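Local coordinates for foldase protein PrsA (Streptococcus pneumoniae, PDB 5TVL), which probably assists the folding of secreted proteins outside the cell membrane and belongs to a family of peptidyl-prolyl cis-trans isomerases, at residues 33-45 with 247-259. Residues are numbered along the deposited sequence; the frame is centred on the assembly and turned at random.
Sequences NMTIQKVFEKQYG and SIIGKELQAANIK
Val39 and Ala256 mark the nearest backbone approach where helix 33-44 crosses helix 247-255 at 77°, with the axes 9.9 Å apart. The pairing illustrates one knob-into-hole contact with an acidic knob: Glu252 enters the hole formed by Val39, Phe40, Gln43 and Tyr44. Its CG lies anti to the backbone N (chi1 -154°), against Val39 CG1, and passes over one face of the Phe40 ring in a CH-pi contact, 4.2 Å from the centroid. The bend at chi2 then turns the carboxylate to Tyr44, whose OH donates to Glu252 OE1 over 2.6 Å, on the syn side but 31° out of the carboxylate plane. The other oxygen, OE2, faces Gln43 CG.

Beyond this knob the contact is apolar. Val39 CG2 rests on Ala256 CB at 3.6 Å, and Ile249 CA sits at the Phe40 ring edge. Past the helix end, Ile258 CD1 meets Thr35 CG2 tip to tip, while Leu253 comes across Thr35 at about a right angle, CD2 3.8 Å from Thr35 CG2. Ile36 lies across Ile249 CG2. Tyr272 also touches Ile249 and Leu253, and Ile5 of the second subunit packs on Ile258. Aliphatic and aromatic packing thus joins helix 25-44, from the N-terminal part of the chain, to helix 242-255, from the C-terminal part, while the phenol hydrogen bond fixes the carboxylate at the Tyr44 ring edge.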
loop_
_atom_site.group_PDB
_atom_site.type_symbol
_atom_site.label_atom_id
_atom_site.label_comp_id
_atom_site.label_asym_id
_atom_site.label_seq_id
_atom_site.Cartn_x
_atom_site.Cartn_y
_atom_site.Cartn_z
ATOM N N ASN A 33 -0.389 -24.323 -3.060
ATOM C CA ASN A 33 0.249 -23.619 -4.175
ATOM C C ASN A 33 0.356 -24.448 -5.445
ATOM O O ASN A 33 0.294 -23.896 -6.542
ATOM C CB ASN A 33 1.631 -23.114 -3.763
ATOM C CG ASN A 33 1.556 -21.994 -2.753
ATOM O OD1 ASN A 33 0.470 -21.598 -2.319
ATOM N ND2 ASN A 33 2.708 -21.473 -2.372
ATOM N N MET A 34 0.533 -25.759 -5.294
ATOM C CA MET A 34 0.457 -26.692 -6.426
ATOM C C MET A 34 -0.953 -26.745 -7.015
ATOM O O MET A 34 -1.107 -26.882 -8.227
ATOM C CB MET A 34 0.888 -28.107 -6.011
ATOM C CG MET A 34 2.385 -28.286 -5.804
ATOM S SD MET A 34 2.773 -29.870 -5.025
ATOM C CE MET A 34 2.452 -30.998 -6.381
ATOM N N THR A 35 -1.969 -26.646 -6.155
ATOM C CA THR A 35 -3.370 -26.621 -6.595
ATOM C C THR A 35 -3.713 -25.346 -7.366
ATOM O O THR A 35 -4.330 -25.408 -8.431
ATOM C CB THR A 35 -4.331 -26.774 -5.402
ATOM O OG1 THR A 35 -4.002 -27.970 -4.687
ATOM C CG2 THR A 35 -5.776 -26.863 -5.872
ATOM N N ILE A 36 -3.309 -24.205 -6.818
ATOM C CA ILE A 36 -3.481 -22.908 -7.477
ATOM C C ILE A 36 -2.781 -22.913 -8.842
ATOM O O ILE A 36 -3.374 -22.484 -9.834
ATOM C CB ILE A 36 -2.976 -21.739 -6.584
ATOM C CG1 ILE A 36 -3.912 -21.561 -5.380
ATOM C CG2 ILE A 36 -2.885 -20.432 -7.369
ATOM C CD1 ILE A 36 -3.321 -20.751 -4.247
ATOM N N GLN A 37 -1.546 -23.418 -8.896
ATOM C CA GLN A 37 -0.798 -23.496 -10.158
ATOM C C GLN A 37 -1.547 -24.258 -11.245
ATOM O O GLN A 37 -1.640 -23.776 -12.372
ATOM C CB GLN A 37 0.578 -24.139 -9.960
ATOM C CG GLN A 37 1.265 -24.523 -11.269
ATOM C CD GLN A 37 2.753 -24.727 -11.133
ATOM O OE1 GLN A 37 3.517 -24.317 -12.006
ATOM N NE2 GLN A 37 3.175 -25.368 -10.048
ATOM N N LYS A 38 -2.050 -25.446 -10.906
ATOM C CA LYS A 38 -2.742 -26.312 -11.881
ATOM C C LYS A 38 -4.035 -25.707 -12.439
ATOM O O LYS A 38 -4.305 -25.814 -13.639
ATOM C CB LYS A 38 -3.041 -27.696 -11.287
ATOM C CG LYS A 38 -1.868 -28.661 -11.337
ATOM C CD LYS A 38 -2.322 -30.085 -11.059
ATOM C CE LYS A 38 -1.160 -31.064 -11.113
ATOM N NZ LYS A 38 -0.673 -31.305 -12.499
ATOM N N VAL A 39 -4.823 -25.081 -11.568
ATOM C CA VAL A 39 -6.088 -24.465 -11.974
ATOM C C VAL A 39 -5.841 -23.230 -12.850
ATOM O O VAL A 39 -6.487 -23.071 -13.888
ATOM C CB VAL A 39 -6.970 -24.112 -10.747
ATOM C CG1 VAL A 39 -8.194 -23.301 -11.155
ATOM C CG2 VAL A 39 -7.403 -25.381 -10.024
ATOM N N PHE A 40 -4.916 -22.369 -12.428
ATOM C CA PHE A 40 -4.611 -21.135 -13.166
ATOM C C PHE A 40 -3.861 -21.384 -14.475
ATOM O O PHE A 40 -3.943 -20.564 -15.393
ATOM C CB PHE A 40 -3.876 -20.109 -12.285
ATOM C CG PHE A 40 -4.804 -19.269 -11.448
ATOM C CD1 PHE A 40 -5.364 -19.775 -10.277
ATOM C CD2 PHE A 40 -5.148 -17.978 -11.847
ATOM C CE1 PHE A 40 -6.230 -19.005 -9.513
ATOM C CE2 PHE A 40 -6.016 -17.207 -11.088
ATOM C CZ PHE A 40 -6.558 -17.719 -9.921
ATOM N N GLU A 41 -3.156 -22.512 -14.570
ATOM C CA GLU A 41 -2.554 -22.942 -15.836
ATOM C C GLU A 41 -3.622 -23.418 -16.826
ATOM O O GLU A 41 -3.581 -23.061 -18.001
ATOM C CB GLU A 41 -1.528 -24.052 -15.599
ATOM C CG GLU A 41 -0.646 -24.369 -16.800
ATOM C CD GLU A 41 0.194 -23.183 -17.241
ATOM O OE1 GLU A 41 0.760 -22.487 -16.365
ATOM O OE2 GLU A 41 0.285 -22.946 -18.464
ATOM N N LYS A 42 -4.568 -24.224 -16.345
ATOM C CA LYS A 42 -5.661 -24.747 -17.178
ATOM C C LYS A 42 -6.499 -23.615 -17.780
ATOM O O LYS A 42 -6.825 -23.646 -18.964
ATOM C CB LYS A 42 -6.561 -25.691 -16.362
ATOM C CG LYS A 42 -7.499 -26.567 -17.183
ATOM C CD LYS A 42 -6.761 -27.727 -17.842
ATOM C CE LYS A 42 -7.635 -28.470 -18.846
ATOM N NZ LYS A 42 -8.731 -29.241 -18.197
ATOM N N GLN A 43 -6.825 -22.615 -16.963
ATOM C CA GLN A 43 -7.666 -21.493 -17.396
ATOM C C GLN A 43 -6.922 -20.487 -18.265
ATOM O O GLN A 43 -7.301 -20.264 -19.412
ATOM C CB GLN A 43 -8.271 -20.775 -16.184
ATOM C CG GLN A 43 -9.288 -21.609 -15.424
ATOM C CD GLN A 43 -10.558 -21.880 -16.215
ATOM O OE1 GLN A 43 -10.890 -21.156 -17.160
ATOM N NE2 GLN A 43 -11.279 -22.931 -15.833
ATOM N N TYR A 44 -5.863 -19.898 -17.717
ATOM C CA TYR A 44 -5.205 -18.736 -18.325
ATOM C C TYR A 44 -3.818 -19.005 -18.931
ATOM O O TYR A 44 -3.195 -18.081 -19.453
ATOM C CB TYR A 44 -5.089 -17.626 -17.278
ATOM C CG TYR A 44 -6.396 -17.277 -16.596
ATOM C CD1 TYR A 44 -7.295 -16.390 -17.183
ATOM C CD2 TYR A 44 -6.733 -17.830 -15.358
ATOM C CE1 TYR A 44 -8.495 -16.066 -16.562
ATOM C CE2 TYR A 44 -7.929 -17.512 -14.728
ATOM C CZ TYR A 44 -8.808 -16.629 -15.334
ATOM O OH TYR A 44 -9.998 -16.296 -14.724
ATOM N N GLY A 45 -3.344 -20.250 -18.880
ATOM C CA GLY A 45 -1.972 -20.592 -19.285
ATOM C C GLY A 45 -1.596 -20.232 -20.712
ATOM O O GLY A 45 -0.512 -19.689 -20.959
ATOM N N SER A 247 -10.001 -13.517 -3.219
ATOM C CA SER A 247 -11.373 -13.838 -3.634
ATOM C C SER A 247 -11.410 -14.421 -5.053
ATOM O O SER A 247 -12.150 -15.372 -5.304
ATOM C CB SER A 247 -12.307 -12.620 -3.512
ATOM O OG SER A 247 -12.101 -11.683 -4.558
ATOM N N ILE A 248 -10.599 -13.864 -5.959
ATOM C CA ILE A 248 -10.486 -14.376 -7.334
ATOM C C ILE A 248 -9.896 -15.791 -7.325
ATOM O O ILE A 248 -10.413 -16.681 -8.000
ATOM C CB ILE A 248 -9.636 -13.449 -8.251
ATOM C CG1 ILE A 248 -10.254 -12.044 -8.363
ATOM C CG2 ILE A 248 -9.469 -14.052 -9.643
ATOM C CD1 ILE A 248 -11.697 -11.994 -8.833
ATOM N N ILE A 249 -8.825 -15.988 -6.558
ATOM C CA ILE A 249 -8.225 -17.319 -6.383
ATOM C C ILE A 249 -9.293 -18.287 -5.865
ATOM O O ILE A 249 -9.478 -19.369 -6.428
ATOM C CB ILE A 249 -6.990 -17.280 -5.443
ATOM C CG1 ILE A 249 -5.826 -16.555 -6.135
ATOM C CG2 ILE A 249 -6.547 -18.687 -5.044
ATOM C CD1 ILE A 249 -4.687 -16.163 -5.214
ATOM N N GLY A 250 -10.004 -17.866 -4.819
ATOM C CA GLY A 250 -11.104 -18.639 -4.238
ATOM C C GLY A 250 -12.230 -18.956 -5.210
ATOM O O GLY A 250 -12.760 -20.067 -5.203
ATOM N N LYS A 251 -12.590 -17.978 -6.043
ATOM C CA LYS A 251 -13.584 -18.177 -7.104
ATOM C C LYS A 251 -13.093 -19.191 -8.129
ATOM O O LYS A 251 -13.820 -20.115 -8.488
ATOM C CB LYS A 251 -13.923 -16.855 -7.810
ATOM C CG LYS A 251 -14.789 -15.914 -6.987
ATOM C CD LYS A 251 -16.262 -16.293 -7.023
ATOM C CE LYS A 251 -17.099 -15.310 -6.218
ATOM N NZ LYS A 251 -18.558 -15.586 -6.324
ATOM N N GLU A 252 -11.856 -19.016 -8.582
ATOM C CA GLU A 252 -11.266 -19.902 -9.589
ATOM C C GLU A 252 -11.091 -21.340 -9.073
ATOM O O GLU A 252 -11.328 -22.297 -9.815
ATOM C CB GLU A 252 -9.929 -19.337 -10.100
ATOM C CG GLU A 252 -9.567 -19.788 -11.505
ATOM C CD GLU A 252 -10.561 -19.300 -12.545
ATOM O OE1 GLU A 252 -10.550 -18.094 -12.870
ATOM O OE2 GLU A 252 -11.366 -20.126 -13.027
ATOM N N LEU A 253 -10.692 -21.485 -7.808
ATOM C CA LEU A 253 -10.594 -22.803 -7.166
ATOM C C LEU A 253 -11.969 -23.463 -6.993
ATOM O O LEU A 253 -12.102 -24.669 -7.192
ATOM C CB LEU A 253 -9.868 -22.701 -5.818
ATOM C CG LEU A 253 -8.380 -22.330 -5.887
ATOM C CD1 LEU A 253 -7.890 -21.793 -4.552
ATOM C CD2 LEU A 253 -7.525 -23.508 -6.318
ATOM N N GLN A 254 -12.979 -22.672 -6.625
ATOM C CA GLN A 254 -14.379 -23.146 -6.569
ATOM C C GLN A 254 -14.903 -23.628 -7.925
ATOM O O GLN A 254 -15.688 -24.579 -7.982
ATOM C CB GLN A 254 -15.317 -22.051 -6.033
ATOM C CG GLN A 254 -15.288 -21.868 -4.521
ATOM C CD GLN A 254 -15.911 -20.553 -4.072
ATOM O OE1 GLN A 254 -16.788 -20.003 -4.742
ATOM N NE2 GLN A 254 -15.458 -20.045 -2.932
ATOM N N ALA A 255 -14.479 -22.959 -8.999
ATOM C CA ALA A 255 -14.856 -23.330 -10.371
ATOM C C ALA A 255 -14.229 -24.652 -10.828
ATOM O O ALA A 255 -14.818 -25.369 -11.639
ATOM C CB ALA A 255 -14.484 -22.214 -11.339
ATOM N N ALA A 256 -13.041 -24.962 -10.311
ATOM C CA ALA A 256 -12.365 -26.235 -10.598
ATOM C C ALA A 256 -13.030 -27.455 -9.945
ATOM O O ALA A 256 -12.749 -28.586 -10.350
ATOM C CB ALA A 256 -10.902 -26.157 -10.178
ATOM N N ASN A 257 -13.885 -27.230 -8.940
ATOM C CA ASN A 257 -14.554 -28.298 -8.185
ATOM C C ASN A 257 -13.515 -29.257 -7.603
ATOM O O ASN A 257 -13.368 -30.402 -8.045
ATOM C CB ASN A 257 -15.600 -29.031 -9.040
ATOM C CG ASN A 257 -16.459 -29.988 -8.220
ATOM O OD1 ASN A 257 -17.005 -29.612 -7.181
ATOM N ND2 ASN A 257 -16.578 -31.233 -8.678
ATOM N N ILE A 258 -12.787 -28.750 -6.614
ATOM C CA ILE A 258 -11.660 -29.453 -6.014
ATOM C C ILE A 258 -12.151 -30.331 -4.862
ATOM O O ILE A 258 -12.832 -29.843 -3.960
ATOM C CB ILE A 258 -10.590 -28.455 -5.510
ATOM C CG1 ILE A 258 -10.054 -27.621 -6.681
ATOM C CG2 ILE A 258 -9.440 -29.190 -4.827
ATOM C CD1 ILE A 258 -9.356 -26.353 -6.257
ATOM N N LYS A 259 -11.816 -31.622 -4.913
ATOM C CA LYS A 259 -12.088 -32.555 -3.814
ATOM C C LYS A 259 -10.784 -32.864 -3.087
ATOM O O LYS A 259 -9.890 -33.501 -3.650
ATOM C CB LYS A 259 -12.725 -33.847 -4.335
ATOM C CG LYS A 259 -14.117 -33.649 -4.915
ATOM C CD LYS A 259 -14.764 -34.966 -5.312
ATOM C CE LYS A 259 -16.142 -34.736 -5.915
ATOM N NZ LYS A 259 -16.849 -36.010 -6.220
#